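Local coordinates for protein exotoxin A (Pseudomonas aeruginosa, PDB 1IKP) that acts as an NAD-dependent ADP-ribosyltransferase toxin, whose binding and targeting domains probably deliver a catalytic domain that modifies host elongation factor 2, at residues N124-M129 with L237-T242. The protein carries 2 engineered substitutions. Residues are numbered along the deposited sequence; the frame is centred on the assembly and turned at random.
Sequences NQLSHM and LDIKPT
Leu126 and Leu237 form a single beta bridge where, in the concanavalin-like binding domain, the loop leading to strand 245-248 runs beside strand 126-136, that strand's parallel neighbour further along. The NH of Asp238 donates to Leu126 O (3.0 Å), and that of Lys240 reaches Ser127 O over a longer 3.3 Å. On the strand's other side Ser127 and His128 both face Glu119, a classic beta bulge; within it Ser127 OG and His128 ND1 are hydrogen-bonded at 2.8 Å.

Ile239 carries the apolar part. Its CB lies near Leu126 O, and CG2, anti to the carbonyl carbon, presses close to that oxygen and meets Leu126 CB at 3.7 Å and CD2 equally near. CG1 sits between the backbone N and carbonyl carbon (chi1 63°), and CD1, anti to CA, makes a loose contact with Met129 SD. A branched residue thus serves two strand neighbours at once, while helix 205-210 adjoins both Ile239, through Tyr208, and Met129, through Val205 and Leu209. Leu237 lies alongside Leu126, pointing the same way, its CD2 against Leu126 CD1; Leu126 is buried against His118 and Leu202, where a leucine brings no polar group to satisfy.

Polar residues occupy the more open side. Gln125, its chain extended beyond CG, crosses Asp238 with amide and carboxylate planes 48° apart. Its OE1 lies 3.5 Å from both Asp238 CB and Asp238 OD2, two acceptor oxygens that touch without bonding. Between the backbones a water donates to both Ser127 O (2.9 Å) and Asp238 O (3.1 Å), its oxygen lying 3.8 Å above one face of the His128 ring.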
# COMPACT_ATOMS: atom_id res chain seq x y z
N ASN A 124 22.76 -15.91 -15.90
CA ASN A 124 21.70 -16.53 -15.10
C ASN A 124 21.43 -15.72 -13.84
O ASN A 124 20.91 -16.23 -12.85
CB ASN A 124 22.09 -17.96 -14.73
CG ASN A 124 20.92 -18.77 -14.22
OD1 ASN A 124 21.09 -19.87 -13.69
ND2 ASN A 124 19.71 -18.25 -14.40
N GLN A 125 21.77 -14.44 -13.88
CA GLN A 125 21.55 -13.56 -12.74
C GLN A 125 20.22 -12.84 -12.91
O GLN A 125 19.80 -12.56 -14.02
CB GLN A 125 22.66 -12.52 -12.64
CG GLN A 125 24.06 -13.09 -12.75
CD GLN A 125 25.10 -12.01 -12.74
OE1 GLN A 125 25.02 -11.04 -13.50
NE2 GLN A 125 26.11 -12.16 -11.88
N LEU A 126 19.58 -12.53 -11.79
CA LEU A 126 18.29 -11.83 -11.83
C LEU A 126 18.57 -10.39 -12.26
O LEU A 126 19.24 -9.65 -11.53
CB LEU A 126 17.66 -11.86 -10.44
CG LEU A 126 16.14 -12.00 -10.35
CD1 LEU A 126 15.74 -12.19 -8.90
CD2 LEU A 126 15.46 -10.80 -10.96
N SER A 127 18.07 -9.99 -13.43
CA SER A 127 18.29 -8.64 -13.94
C SER A 127 17.11 -7.69 -13.73
O SER A 127 17.31 -6.51 -13.49
CB SER A 127 18.63 -8.68 -15.43
OG SER A 127 17.51 -9.09 -16.20
N HIS A 128 15.89 -8.20 -13.86
CA HIS A 128 14.69 -7.38 -13.66
C HIS A 128 13.59 -8.20 -13.03
O HIS A 128 13.49 -9.40 -13.28
CB HIS A 128 14.12 -6.87 -14.97
CG HIS A 128 15.08 -6.08 -15.79
ND1 HIS A 128 16.09 -6.66 -16.53
CD2 HIS A 128 15.17 -4.74 -16.02
CE1 HIS A 128 16.75 -5.73 -17.18
NE2 HIS A 128 16.22 -4.55 -16.89
N MET A 129 12.74 -7.54 -12.25
CA MET A 129 11.62 -8.22 -11.60
C MET A 129 10.36 -7.46 -11.94
O MET A 129 10.32 -6.23 -11.86
CB MET A 129 11.77 -8.21 -10.09
CG MET A 129 13.19 -8.20 -9.61
SD MET A 129 13.20 -8.00 -7.84
CE MET A 129 13.65 -9.68 -7.33
N LEU A 237 22.02 -11.99 -7.77
CA LEU A 237 21.42 -10.73 -8.15
C LEU A 237 22.30 -9.76 -8.94
O LEU A 237 23.50 -9.65 -8.69
CB LEU A 237 20.89 -10.01 -6.91
CG LEU A 237 20.02 -10.78 -5.91
CD1 LEU A 237 19.68 -9.88 -4.74
CD2 LEU A 237 18.74 -11.29 -6.58
N ASP A 238 21.68 -9.08 -9.89
CA ASP A 238 22.31 -8.06 -10.71
C ASP A 238 21.09 -7.25 -11.12
O ASP A 238 20.95 -6.79 -12.27
CB ASP A 238 23.00 -8.67 -11.93
CG ASP A 238 23.82 -7.65 -12.69
OD1 ASP A 238 24.41 -6.77 -12.03
OD2 ASP A 238 23.88 -7.71 -13.93
N ILE A 239 20.20 -7.06 -10.14
CA ILE A 239 18.94 -6.37 -10.36
C ILE A 239 18.96 -4.86 -10.38
O ILE A 239 19.74 -4.21 -9.69
CB ILE A 239 17.90 -6.82 -9.30
CG1 ILE A 239 18.36 -6.42 -7.90
CG2 ILE A 239 17.72 -8.33 -9.35
CD1 ILE A 239 17.38 -6.83 -6.81
N LYS A 240 18.08 -4.30 -11.21
CA LYS A 240 17.94 -2.85 -11.32
C LYS A 240 17.23 -2.40 -10.04
O LYS A 240 16.31 -3.07 -9.57
CB LYS A 240 17.09 -2.51 -12.55
CG LYS A 240 16.98 -1.02 -12.84
CD LYS A 240 16.15 -0.76 -14.08
CE LYS A 240 16.01 0.73 -14.35
NZ LYS A 240 15.16 0.99 -15.54
N PRO A 241 17.66 -1.27 -9.46
CA PRO A 241 17.12 -0.67 -8.23
C PRO A 241 15.64 -0.29 -8.22
O PRO A 241 15.18 0.40 -7.31
CB PRO A 241 18.01 0.56 -8.03
CG PRO A 241 19.30 0.14 -8.65
CD PRO A 241 18.84 -0.52 -9.92
N THR A 242 14.89 -0.76 -9.22
CA THR A 242 13.46 -0.47 -9.32
C THR A 242 12.72 -0.87 -8.04
O THR A 242 12.84 -2.01 -7.57
CB THR A 242 12.84 -1.24 -10.50
OG1 THR A 242 13.59 -0.94 -11.69
CG2 THR A 242 11.39 -0.84 -10.70
O HOH W 1 19.59 -5.15 -14.58
O HOH W 2 13.94 -5.11 -10.91